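Local coordinates for hypothetical protein PH0823 (Pyrococcus horikoshii, PDB 2DUM), which is of unknown function but belongs to the universal stress protein A family, which shares a parallel alpha/beta fold and some of whose members bind nucleotides, at residues T12-G17 with S77-E82; A18-E23 with I154-E159; E86-R89 with K94-R97; I104-I109 with V140-R145. One frame throughout, in Å; residues are numbered along the deposited sequence.

Interaction 1 (T12-G17 with S77-E82)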
loop_
_atom_site.group_PDB
_atom_site.type_symbol
_atom_site.label_atom_id
_atom_site.label_comp_id
_atom_site.label_asym_id
_atom_site.label_seq_id
_atom_site.Cartn_x
_atom_site.Cartn_y
_atom_site.Cartn_z
ATOM N N THR A 12 3.470 3.025 14.707
ATOM C CA THR A 12 4.107 4.317 14.984
ATOM C C THR A 12 5.492 4.253 15.561
ATOM O O THR A 12 5.801 3.593 16.541
ATOM C CB THR A 12 3.319 5.300 15.889
ATOM O OG1 THR A 12 4.171 6.428 16.218
ATOM C CG2 THR A 12 2.837 4.623 17.190
ATOM N N ASP A 13 6.285 5.091 14.948
ATOM C CA ASP A 13 7.694 5.072 15.005
ATOM C C ASP A 13 8.017 6.039 16.064
ATOM O O ASP A 13 9.146 6.316 16.343
ATOM C CB ASP A 13 8.089 5.685 13.667
ATOM C CG ASP A 13 9.544 5.544 13.390
ATOM O OD1 ASP A 13 10.152 5.028 14.350
ATOM O OD2 ASP A 13 10.056 5.928 12.271
ATOM N N PHE A 14 6.981 6.593 16.640
ATOM C CA PHE A 14 7.104 7.834 17.346
ATOM C C PHE A 14 7.892 8.854 16.595
ATOM O O PHE A 14 7.927 9.970 17.054
ATOM C CB PHE A 14 7.618 7.653 18.757
ATOM C CG PHE A 14 6.596 7.092 19.633
ATOM C CD1 PHE A 14 5.360 7.700 19.703
ATOM C CD2 PHE A 14 6.812 5.879 20.324
ATOM C CE1 PHE A 14 4.353 7.104 20.507
ATOM C CE2 PHE A 14 5.798 5.266 21.139
ATOM C CZ PHE A 14 4.583 5.859 21.239
ATOM N N SER A 15 8.451 8.508 15.433
ATOM C CA SER A 15 9.160 9.475 14.605
ATOM C C SER A 15 8.337 10.665 14.118
ATOM O O SER A 15 7.120 10.733 14.279
ATOM C CB SER A 15 9.693 8.804 13.342
ATOM O OG SER A 15 8.632 8.462 12.444
ATOM N N GLU A 16 9.044 11.597 13.490
ATOM C CA GLU A 16 8.493 12.588 12.526
ATOM C C GLU A 16 7.438 12.028 11.541
ATOM O O GLU A 16 6.257 12.452 11.477
ATOM C CB GLU A 16 9.690 13.057 11.620
ATOM C CG GLU A 16 10.728 14.045 12.184
ATOM C CD GLU A 16 10.048 15.316 12.727
ATOM O OE1 GLU A 16 8.959 15.145 13.405
ATOM O OE2 GLU A 16 10.602 16.458 12.477
ATOM N N GLY A 17 7.986 11.075 10.766
ATOM C CA GLY A 17 7.406 10.449 9.595
ATOM C C GLY A 17 6.099 9.887 9.979
ATOM O O GLY A 17 5.164 9.959 9.181
ATOM N N SER A 77 3.579 3.582 26.520
ATOM C CA SER A 77 2.191 3.902 26.966
ATOM C C SER A 77 1.906 5.354 27.291
ATOM O O SER A 77 0.752 5.740 27.394
ATOM C CB SER A 77 1.804 3.099 28.196
ATOM O OG SER A 77 0.930 2.056 27.836
ATOM N N ARG A 78 2.971 6.138 27.482
ATOM C CA ARG A 78 2.908 7.582 27.723
ATOM C C ARG A 78 2.318 8.186 26.457
ATOM O O ARG A 78 1.106 8.446 26.357
ATOM C CB ARG A 78 4.343 8.167 28.002
ATOM C CG ARG A 78 4.628 9.212 29.199
ATOM C CD ARG A 78 3.480 10.147 29.483
ATOM N NE ARG A 78 2.379 9.424 30.181
ATOM C CZ ARG A 78 1.037 9.592 30.019
ATOM N NH1 ARG A 78 0.529 10.486 29.133
ATOM N NH2 ARG A 78 0.178 8.838 30.748
ATOM N N LYS A 79 3.194 8.358 25.471
ATOM C CA LYS A 79 2.840 9.054 24.231
ATOM C C LYS A 79 1.854 8.255 23.391
ATOM O O LYS A 79 1.216 8.797 22.496
ATOM C CB LYS A 79 4.094 9.421 23.401
ATOM C CG LYS A 79 5.396 8.768 23.775
ATOM C CD LYS A 79 6.484 9.401 22.901
ATOM C CE LYS A 79 7.883 8.974 23.335
ATOM N NZ LYS A 79 7.958 8.875 24.849
ATOM N N LEU A 80 1.739 6.971 23.715
ATOM C CA LEU A 80 1.112 6.019 22.857
ATOM C C LEU A 80 -0.242 6.097 23.290
ATOM O O LEU A 80 -1.111 6.367 22.531
ATOM C CB LEU A 80 1.633 4.623 23.170
ATOM C CG LEU A 80 1.576 3.529 22.106
ATOM C CD1 LEU A 80 0.471 2.583 22.408
ATOM C CD2 LEU A 80 1.411 4.143 20.730
ATOM N N GLN A 81 -0.423 5.898 24.569
ATOM C CA GLN A 81 -1.775 5.777 25.018
ATOM C C GLN A 81 -2.416 7.160 25.064
ATOM O O GLN A 81 -3.623 7.318 25.196
ATOM C CB GLN A 81 -1.940 4.908 26.284
ATOM C CG GLN A 81 -3.369 4.217 26.369
ATOM C CD GLN A 81 -4.612 5.229 26.656
ATOM O OE1 GLN A 81 -4.761 5.774 27.803
ATOM N NE2 GLN A 81 -5.478 5.461 25.607
ATOM N N GLU A 82 -1.650 8.186 24.821
ATOM C CA GLU A 82 -2.384 9.388 24.623
ATOM C C GLU A 82 -2.576 9.748 23.121
ATOM O O GLU A 82 -3.545 10.386 22.789
ATOM C CB GLU A 82 -1.837 10.484 25.538
ATOM C CG GLU A 82 -0.403 10.981 25.161
ATOM C CD GLU A 82 -0.428 12.097 24.062
ATOM O OE1 GLU A 82 -0.093 13.290 24.388
ATOM O OE2 GLU A 82 -0.808 11.774 22.895
#

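Interaction 2 (A18-E23 with I154-E159)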
loop_
_atom_site.group_PDB
_atom_site.type_symbol
_atom_site.label_atom_id
_atom_site.label_comp_id
_atom_site.label_asym_id
_atom_site.label_seq_id
_atom_site.Cartn_x
_atom_site.Cartn_y
_atom_site.Cartn_z
ATOM N N ALA A 18 6.063 9.410 11.240
ATOM C CA ALA A 18 4.971 8.692 11.876
ATOM C C ALA A 18 3.826 9.626 12.129
ATOM O O ALA A 18 2.713 9.292 11.820
ATOM C CB ALA A 18 5.455 8.072 13.135
ATOM N N TYR A 19 4.097 10.831 12.625
ATOM C CA TYR A 19 3.022 11.798 12.817
ATOM C C TYR A 19 2.533 12.422 11.541
ATOM O O TYR A 19 1.376 12.711 11.406
ATOM C CB TYR A 19 3.493 12.915 13.714
ATOM C CG TYR A 19 3.648 12.429 15.101
ATOM C CD1 TYR A 19 4.906 12.053 15.590
ATOM C CD2 TYR A 19 2.522 12.301 15.933
ATOM C CE1 TYR A 19 5.056 11.563 16.888
ATOM C CE2 TYR A 19 2.650 11.813 17.247
ATOM C CZ TYR A 19 3.923 11.438 17.710
ATOM O OH TYR A 19 4.035 10.932 18.989
ATOM N N ARG A 20 3.437 12.681 10.616
ATOM C CA ARG A 20 3.049 13.163 9.329
ATOM C C ARG A 20 2.123 12.196 8.618
ATOM O O ARG A 20 1.083 12.582 8.051
ATOM C CB ARG A 20 4.287 13.414 8.509
ATOM C CG ARG A 20 4.761 14.903 8.474
ATOM C CD ARG A 20 3.654 16.035 8.311
ATOM N NE ARG A 20 2.881 16.111 7.031
ATOM C CZ ARG A 20 1.844 16.954 6.779
ATOM N NH1 ARG A 20 1.392 17.838 7.687
ATOM N NH2 ARG A 20 1.245 16.922 5.586
ATOM N N ALA A 21 2.474 10.920 8.660
ATOM C CA ALA A 21 1.671 9.920 7.947
ATOM C C ALA A 21 0.276 10.005 8.434
ATOM O O ALA A 21 -0.673 9.881 7.669
ATOM C CB ALA A 21 2.180 8.631 8.146
ATOM N N VAL A 22 0.170 10.304 9.717
ATOM C CA VAL A 22 -1.135 10.460 10.383
ATOM C C VAL A 22 -1.919 11.678 9.878
ATOM O O VAL A 22 -3.100 11.502 9.501
ATOM C CB VAL A 22 -1.035 10.430 11.934
ATOM C CG1 VAL A 22 -2.316 10.825 12.569
ATOM C CG2 VAL A 22 -0.681 9.043 12.432
ATOM N N GLU A 23 -1.318 12.879 9.813
ATOM C CA GLU A 23 -1.998 13.995 9.075
ATOM C C GLU A 23 -2.399 13.562 7.668
ATOM O O GLU A 23 -3.590 13.607 7.283
ATOM C CB GLU A 23 -1.122 15.229 8.940
ATOM C CG GLU A 23 -0.982 15.975 10.246
ATOM C CD GLU A 23 0.449 16.546 10.495
ATOM O OE1 GLU A 23 1.486 15.969 10.046
ATOM O OE2 GLU A 23 0.551 17.582 11.188
ATOM N N ILE A 154 1.670 5.141 2.890
ATOM C CA ILE A 154 1.177 6.518 2.766
ATOM C C ILE A 154 2.456 7.334 2.716
ATOM O O ILE A 154 3.539 6.773 3.077
ATOM C CB ILE A 154 0.139 6.870 3.910
ATOM C CG1 ILE A 154 -1.086 7.597 3.404
ATOM C CG2 ILE A 154 0.647 7.864 4.876
ATOM C CD1 ILE A 154 -2.232 6.677 2.941
ATOM N N LYS A 155 2.378 8.577 2.226
ATOM C CA LYS A 155 3.594 9.328 1.962
ATOM C C LYS A 155 3.573 10.859 2.214
ATOM O O LYS A 155 4.408 11.387 2.978
ATOM C CB LYS A 155 4.001 9.043 0.529
ATOM C CG LYS A 155 5.484 8.810 0.323
ATOM C CD LYS A 155 5.807 8.455 -1.106
ATOM C CE LYS A 155 5.679 6.973 -1.402
ATOM N NZ LYS A 155 6.740 6.680 -2.455
ATOM N N GLU A 156 2.679 11.584 1.539
ATOM C CA GLU A 156 2.485 13.041 1.731
ATOM C C GLU A 156 1.385 13.532 0.794
ATOM O O GLU A 156 1.063 12.877 -0.217
ATOM C CB GLU A 156 3.795 13.878 1.572
ATOM C CG GLU A 156 3.664 15.440 1.800
ATOM C CD GLU A 156 2.891 15.848 3.122
ATOM O OE1 GLU A 156 1.641 16.112 3.108
ATOM O OE2 GLU A 156 3.535 15.916 4.194
ATOM N N VAL A 157 0.806 14.679 1.135
ATOM C CA VAL A 157 -0.461 15.098 0.529
ATOM C C VAL A 157 -0.324 15.632 -0.930
ATOM O O VAL A 157 0.701 15.380 -1.620
ATOM C CB VAL A 157 -1.467 15.859 1.589
ATOM C CG1 VAL A 157 -0.774 16.905 2.476
ATOM C CG2 VAL A 157 -2.843 16.337 0.961
ATOM N N ASP A 158 -1.385 16.293 -1.398
ATOM C CA ASP A 158 -1.533 16.759 -2.780
ATOM C C ASP A 158 -0.979 18.215 -3.112
ATOM O O ASP A 158 0.241 18.534 -2.958
ATOM C CB ASP A 158 -3.018 16.560 -3.201
ATOM C CG ASP A 158 -3.214 15.399 -4.198
ATOM O OD1 ASP A 158 -4.344 15.287 -4.740
ATOM O OD2 ASP A 158 -2.254 14.622 -4.464
ATOM N N GLU A 159 -1.885 19.070 -3.593
ATOM C CA GLU A 159 -1.494 20.361 -4.152
ATOM C C GLU A 159 -1.660 21.536 -3.171
ATOM O O GLU A 159 -0.856 22.481 -3.233
ATOM C CB GLU A 159 -2.204 20.628 -5.509
ATOM C CG GLU A 159 -3.672 21.123 -5.424
ATOM C CD GLU A 159 -4.689 20.020 -5.098
ATOM O OE1 GLU A 159 -5.115 19.299 -6.034
ATOM O OE2 GLU A 159 -5.075 19.897 -3.907
#

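Interaction 3 (E86-R89 with K94-R97)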
loop_
_atom_site.group_PDB
_atom_site.type_symbol
_atom_site.label_atom_id
_atom_site.label_comp_id
_atom_site.label_asym_id
_atom_site.label_seq_id
_atom_site.Cartn_x
_atom_site.Cartn_y
_atom_site.Cartn_z
ATOM N N GLU A 86 -5.902 10.664 19.198
ATOM C CA GLU A 86 -5.936 11.530 17.980
ATOM C C GLU A 86 -5.807 10.734 16.607
ATOM O O GLU A 86 -6.372 11.097 15.530
ATOM C CB GLU A 86 -5.018 12.772 18.141
ATOM C CG GLU A 86 -4.021 13.096 16.988
ATOM C CD GLU A 86 -2.549 12.592 17.183
ATOM O OE1 GLU A 86 -2.260 11.882 18.182
ATOM O OE2 GLU A 86 -1.669 12.900 16.310
ATOM N N VAL A 87 -5.115 9.615 16.653
ATOM C CA VAL A 87 -5.258 8.662 15.572
ATOM C C VAL A 87 -6.725 8.142 15.295
ATOM O O VAL A 87 -7.200 8.099 14.147
ATOM C CB VAL A 87 -4.300 7.538 15.810
ATOM C CG1 VAL A 87 -4.464 6.489 14.728
ATOM C CG2 VAL A 87 -2.940 8.137 15.919
ATOM N N LYS A 88 -7.412 7.743 16.352
ATOM C CA LYS A 88 -8.740 7.267 16.242
ATOM C C LYS A 88 -9.461 8.329 15.468
ATOM O O LYS A 88 -10.230 8.077 14.527
ATOM C CB LYS A 88 -9.326 7.138 17.645
ATOM C CG LYS A 88 -10.770 6.595 17.618
ATOM C CD LYS A 88 -11.401 6.313 19.002
ATOM C CE LYS A 88 -12.872 5.959 18.796
ATOM N NZ LYS A 88 -13.553 5.593 20.092
ATOM N N ARG A 89 -9.148 9.544 15.849
ATOM C CA ARG A 89 -9.806 10.709 15.294
ATOM C C ARG A 89 -9.366 11.058 13.891
ATOM O O ARG A 89 -10.117 11.697 13.157
ATOM C CB ARG A 89 -9.555 11.926 16.191
ATOM C CG ARG A 89 -10.615 13.003 16.107
ATOM C CD ARG A 89 -10.347 14.187 16.992
ATOM N NE ARG A 89 -11.095 15.251 16.353
ATOM C CZ ARG A 89 -10.572 16.159 15.526
ATOM N NH1 ARG A 89 -9.258 16.155 15.315
ATOM N NH2 ARG A 89 -11.354 17.075 14.915
ATOM N N LYS A 94 -14.144 4.054 13.989
ATOM C CA LYS A 94 -15.008 3.783 15.113
ATOM C C LYS A 94 -14.241 3.339 16.417
ATOM O O LYS A 94 -14.769 3.641 17.470
ATOM C CB LYS A 94 -16.054 2.755 14.812
ATOM C CG LYS A 94 -16.359 2.562 13.372
ATOM C CD LYS A 94 -17.867 2.608 13.134
ATOM C CE LYS A 94 -18.479 1.247 13.368
ATOM N NZ LYS A 94 -17.588 -0.015 13.115
ATOM N N ASN A 95 -13.075 2.633 16.408
ATOM C CA ASN A 95 -12.386 2.179 17.678
ATOM C C ASN A 95 -10.919 2.127 17.570
ATOM O O ASN A 95 -10.357 1.957 16.499
ATOM C CB ASN A 95 -12.764 0.805 18.154
ATOM C CG ASN A 95 -14.204 0.708 18.434
ATOM O OD1 ASN A 95 -14.969 0.173 17.618
ATOM N ND2 ASN A 95 -14.644 1.294 19.571
ATOM N N VAL A 96 -10.265 2.220 18.701
ATOM C CA VAL A 96 -8.826 2.273 18.698
ATOM C C VAL A 96 -8.340 1.221 19.732
ATOM O O VAL A 96 -9.137 0.663 20.537
ATOM C CB VAL A 96 -8.402 3.689 19.102
ATOM C CG1 VAL A 96 -7.938 3.702 20.511
ATOM C CG2 VAL A 96 -7.307 4.231 18.225
ATOM N N ARG A 97 -7.061 0.889 19.686
ATOM C CA ARG A 97 -6.413 0.282 20.828
ATOM C C ARG A 97 -4.941 0.469 20.714
ATOM O O ARG A 97 -4.464 1.122 19.804
ATOM C CB ARG A 97 -6.687 -1.185 20.937
ATOM C CG ARG A 97 -6.669 -1.942 19.706
ATOM C CD ARG A 97 -7.305 -3.227 20.141
ATOM N NE ARG A 97 -6.309 -4.174 20.580
ATOM C CZ ARG A 97 -6.151 -5.390 20.039
ATOM N NH1 ARG A 97 -5.135 -6.122 20.521
ATOM N NH2 ARG A 97 -6.979 -5.894 19.050
#

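Interaction 4 (I104-I109 with V140-R145)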
loop_
_atom_site.group_PDB
_atom_site.type_symbol
_atom_site.label_atom_id
_atom_site.label_comp_id
_atom_site.label_asym_id
_atom_site.label_seq_id
_atom_site.Cartn_x
_atom_site.Cartn_y
_atom_site.Cartn_z
ATOM N N ILE A 104 12.228 -6.837 16.997
ATOM C CA ILE A 104 12.721 -6.185 15.764
ATOM C C ILE A 104 11.518 -5.610 15.079
ATOM O O ILE A 104 10.560 -6.337 14.752
ATOM C CB ILE A 104 13.626 -7.095 14.792
ATOM C CG1 ILE A 104 12.959 -8.472 14.507
ATOM C CG2 ILE A 104 15.077 -7.171 15.315
ATOM C CD1 ILE A 104 11.966 -9.001 15.663
ATOM N N PRO A 105 11.553 -4.302 14.897
ATOM C CA PRO A 105 10.399 -3.680 14.346
ATOM C C PRO A 105 9.641 -4.542 13.280
ATOM O O PRO A 105 8.559 -5.068 13.601
ATOM C CB PRO A 105 10.948 -2.327 13.880
ATOM C CG PRO A 105 11.936 -1.984 14.968
ATOM C CD PRO A 105 12.615 -3.330 15.188
ATOM N N TRP A 106 10.197 -4.759 12.082
ATOM C CA TRP A 106 9.398 -5.435 11.031
ATOM C C TRP A 106 8.845 -6.785 11.457
ATOM O O TRP A 106 7.901 -7.294 10.859
ATOM C CB TRP A 106 10.191 -5.676 9.735
ATOM C CG TRP A 106 10.896 -6.973 9.811
ATOM C CD1 TRP A 106 10.384 -8.258 9.626
ATOM C CD2 TRP A 106 12.226 -7.123 10.182
ATOM N NE1 TRP A 106 11.363 -9.191 9.854
ATOM C CE2 TRP A 106 12.504 -8.518 10.204
ATOM C CE3 TRP A 106 13.228 -6.207 10.525
ATOM C CZ2 TRP A 106 13.744 -9.012 10.567
ATOM C CZ3 TRP A 106 14.474 -6.695 10.865
ATOM C CH2 TRP A 106 14.725 -8.095 10.888
ATOM N N ASP A 107 9.474 -7.399 12.439
ATOM C CA ASP A 107 9.133 -8.760 12.717
ATOM C C ASP A 107 7.963 -8.730 13.693
ATOM O O ASP A 107 7.038 -9.555 13.677
ATOM C CB ASP A 107 10.348 -9.532 13.227
ATOM C CG ASP A 107 10.054 -11.041 13.409
ATOM O OD1 ASP A 107 10.289 -11.572 14.533
ATOM O OD2 ASP A 107 9.548 -11.721 12.461
ATOM N N GLU A 108 7.976 -7.726 14.531
ATOM C CA GLU A 108 6.845 -7.603 15.391
ATOM C C GLU A 108 5.608 -7.154 14.600
ATOM O O GLU A 108 4.564 -7.798 14.687
ATOM C CB GLU A 108 7.183 -6.694 16.550
ATOM C CG GLU A 108 8.286 -7.278 17.435
ATOM C CD GLU A 108 8.139 -8.801 17.700
ATOM O OE1 GLU A 108 9.207 -9.504 17.793
ATOM O OE2 GLU A 108 6.964 -9.267 17.827
ATOM N N ILE A 109 5.751 -6.072 13.821
ATOM C CA ILE A 109 4.750 -5.653 12.850
ATOM C C ILE A 109 4.100 -6.869 12.176
ATOM O O ILE A 109 2.888 -7.000 12.183
ATOM C CB ILE A 109 5.356 -4.804 11.715
ATOM C CG1 ILE A 109 6.293 -3.718 12.218
ATOM C CG2 ILE A 109 4.309 -4.164 10.967
ATOM C CD1 ILE A 109 5.641 -2.711 12.998
ATOM N N VAL A 140 9.960 -0.664 6.273
ATOM C CA VAL A 140 8.854 -0.702 5.363
ATOM C C VAL A 140 9.023 -1.851 4.395
ATOM O O VAL A 140 8.359 -2.874 4.515
ATOM C CB VAL A 140 8.703 0.628 4.675
ATOM C CG1 VAL A 140 7.578 0.570 3.722
ATOM C CG2 VAL A 140 8.455 1.747 5.689
ATOM N N MET A 141 9.924 -1.683 3.457
ATOM C CA MET A 141 10.418 -2.763 2.675
ATOM C C MET A 141 10.322 -4.189 3.309
ATOM O O MET A 141 9.891 -5.174 2.646
ATOM C CB MET A 141 11.874 -2.478 2.361
ATOM C CG MET A 141 12.119 -1.435 1.296
ATOM S SD MET A 141 11.162 -1.693 -0.231
ATOM C CE MET A 141 12.098 -0.556 -1.321
ATOM N N ARG A 142 10.757 -4.339 4.556
ATOM C CA ARG A 142 10.808 -5.681 5.113
ATOM C C ARG A 142 9.428 -6.257 5.532
ATOM O O ARG A 142 9.129 -7.459 5.304
ATOM C CB ARG A 142 11.883 -5.797 6.192
ATOM C CG ARG A 142 13.307 -6.034 5.580
ATOM C CD ARG A 142 14.474 -6.566 6.575
ATOM N NE ARG A 142 15.587 -5.587 6.628
ATOM C CZ ARG A 142 15.599 -4.465 7.378
ATOM N NH1 ARG A 142 16.636 -3.641 7.324
ATOM N NH2 ARG A 142 14.585 -4.156 8.204
ATOM N N VAL A 143 8.576 -5.417 6.116
ATOM C CA VAL A 143 7.176 -5.805 6.249
ATOM C C VAL A 143 6.611 -6.063 4.853
ATOM O O VAL A 143 6.139 -7.183 4.600
ATOM C CB VAL A 143 6.317 -4.781 7.001
ATOM C CG1 VAL A 143 4.972 -5.307 7.203
ATOM C CG2 VAL A 143 6.900 -4.536 8.307
ATOM N N LEU A 144 6.700 -5.065 3.962
ATOM C CA LEU A 144 6.298 -5.253 2.584
ATOM C C LEU A 144 6.473 -6.660 2.057
ATOM O O LEU A 144 5.548 -7.220 1.474
ATOM C CB LEU A 144 7.059 -4.345 1.679
ATOM C CG LEU A 144 5.930 -3.599 1.046
ATOM C CD1 LEU A 144 6.439 -2.419 0.242
ATOM C CD2 LEU A 144 5.159 -4.538 0.216
ATOM N N ARG A 145 7.660 -7.209 2.298
ATOM C CA ARG A 145 8.123 -8.457 1.701
ATOM C C ARG A 145 7.701 -9.744 2.452
ATOM O O ARG A 145 7.609 -10.807 1.873
ATOM C CB ARG A 145 9.657 -8.396 1.634
ATOM C CG ARG A 145 10.296 -8.670 0.230
ATOM C CD ARG A 145 10.582 -7.326 -0.655
ATOM N NE ARG A 145 11.290 -7.628 -1.951
ATOM C CZ ARG A 145 11.555 -6.779 -2.979
ATOM N NH1 ARG A 145 11.178 -5.490 -2.901
ATOM N NH2 ARG A 145 12.179 -7.234 -4.102
#

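Interaction 1 (T12-G17 with S77-E82)
Thr-12 reaches Leu-80 through its methyl, CG2 lying 3.8 Å from Leu-80 CD2 as the two side chains run past one another antiparallel. Its hydroxyl is engaged elsewhere: OG1 accepts from Phe-14 N, two residues on, at 2.8 Å (N-H...O angle 144°), which makes an ST turn, and it is also hydrogen-bonded to Lys-83. Phe-14 then carries most of the contact. Its CG sits anti to the carbonyl carbon (chi1 -74°), sending the ring out to the helix, where Lys-79 lies over one face. The evidence is a CH-pi contact, with Lys-79 CD 3.9 Å from the centroid of the Phe-14 ring and 17° off its normal. In this Rossmann-like fold, residues 12-15 form the turn joining the first strand, 7-11, to helix 16-28, and the ring reaches from that turn to helix 69-90. Lys-79 CB and CG continue the cover near CE1, while NZ is too far out for more than a weak cation-pi attraction and bonds to the carbonyl of Glu-75. The far end of the ring meets Leu-80, Phe-14 CZ being 3.6 Å from Leu-80 CD2, and His-40 packs edge-to-face with the same ring. An alanine in place of Phe-14 is likely to take the cover from the aliphatic chain of Lys-79 and leave Leu-80 CD2 with only the Thr-12 methyl across these two segments. Ser-15 is the N-cap of helix 16-28: its OG bonds to Ala-18 N, and it also gives a weak 2.9 Å hydrogen bond to Asp-13 OD2.

Interaction 2 (A18-E23 with I154-E159)
Ala-21 and Ile-154 bring the two backbones nearest, their CA atoms 6.2 Å apart where helix 16-28 passes the end of strand 151-154. Between them the packing is apolar, Ala-21 CB meeting Ile-154 CG2 at 3.7 Å. Further out, Arg-20 and Glu-156 form a salt bridge. The arginine chain bends at chi2 and chi3, turning its NE and NH2 edge to the carboxylate. NH2 to Glu-156 OE1 is the firm bond, 2.6 Å long and close to the guanidinium plane, and it uses the syn lone pair of OE1. OE2 receives bonds from both Arg-20 NE and NH2, each 2.9 Å and weak, with N-H...O angles of 129°; the guanidinium and carboxylate planes are 32° apart. OE1 is gripped a second time, on its anti side and tilted out of the carboxylate plane, by Val-157 N at 2.6 Å, nearly straight at 167°; this ties the carboxylate to the adjoining backbone and is likely to restrict its rotation. Val-157 CG1 touches the same guanidinium edge, 3.7 Å from Arg-20 NH2. Glu-23 may extend the pair into a network through Arg-20 NH1, although its carboxylate is less surely placed. Segment 154-159 thus leaves strand 151-154, an outermost strand of the sheet within this chain, and runs beside helix 16-28, where Arg-28 pairs with Asp-158; Ile-154 also packs on Phe-25 of that helix and on Met-4 of the second subunit.

Interaction 3 (E86-R89 with K94-R97)
Lys-88 against Val-96 is a surface contact between a helix and a strand, formed where helix 69-90 nears its end and the chain turns back into strand 95-103. The pair belongs to a beta-alpha-beta crossover: strand 35-43, helix 69-90 and strand 95-103 follow one another in the chain, and the two strands are parallel neighbours in the sheet. The segments are only a few residues apart in the chain, and their backbones are close, Lys-88 CA and Val-96 CA being 5.6 Å apart. Both of these side chains leave their backbones in the direction of the opposite segment. Lys-88 CB meets Val-96 CG2 at 3.6 Å, the closest apolar approach across the two segments. With CG anti to the backbone N (chi1 -179°) and every later torsion extended, the lysine chain runs straight on, and Lys-88 CD remains 4.0 Å from Val-96 CB. The methylenes, not the charge, therefore cover the valine. The sheet side is completed by strand 35-43: Val-96 and Val-87 both pack on Val-36, and Val-87 also on Leu-38, while Asn-95 and Arg-97 share backbone hydrogen bonds with that strand. Arg-97 also forms a salt bridge with Glu-35. Lys-94 and Asn-95 point their side chains away from the helix and contribute mainly backbone. Lys-88 CE passes 4.0 Å from Asn-95 CA, and the terminal Lys-88 NZ lies 3.5 Å from the carbonyl oxygen Lys-94 O.

Interaction 4 (I104-I109 with V140-R145)
Trp-106 meets helix 138-146 from its first side-chain carbon onward. CB lies 3.8 Å from Val-143 CG2, with Arg-142 CB next to it, and CG stays 3.9 Å from Arg-142 CB. CG stands between the backbone N and the carbonyl carbon (chi1 88°), a setting that turns the indole across the arginine chain. Over one face of the six-membered ring comes Arg-142 CD, 4.2 Å from the centroid of the Trp-106 ring in a CH-pi contact; on the opposite face, toward the rim, lie Ile-104 CG1 and Asp-107 CB of its own segment. Obliquely to the ring, Arg-142 NH2 comes to 3.4 Å from Trp-106 CE3 and also approaches CZ3. The guanidinium plane is turned 53° from the indole, so the two groups are not stacked. An alanine replacing this tryptophan would probably strip the aliphatic part of Arg-142 of its cover and leave its guanidinium freer to turn. One turn later Ile-109 CG2 meets Val-143 CG2 at 3.7 Å, the two side chains crossing at about a right angle. The short helical segments run broadly in the same direction, crossing at -36° with axes 8.8 Å apart. Helix 105-115 packs beside helix 138-146, whose Thr-139 also touches Trp-106, and rests on strand 35-43 through Ile-109 on Val-41; Leu-144 of helix 138-146 packs on Leu-144 of the second subunit.

Overall arrangement
The four contacts join layers of one Rossmann-like domain built on a parallel sheet of strand order 3-2-1-4-5. Interactions 1 and 2 share helix 16-28, touch directly and have centres 16 Å apart; interactions 1 and 3 share helix 69-90, with centres 13 Å apart. Interaction 4, between helices 105-115 and 138-146, lies across the chain's centre from interactions 1 and 3, its centre 23 Å from that of interaction 3. Along the chain interactions 1, 3 and 4 come in series, whereas interaction 2 links an early helix to the C-terminal tail and so spans interactions 3 and 4. Interactions 2 and 4 both reach the second subunit, connecting the packing within the chain to the dimer.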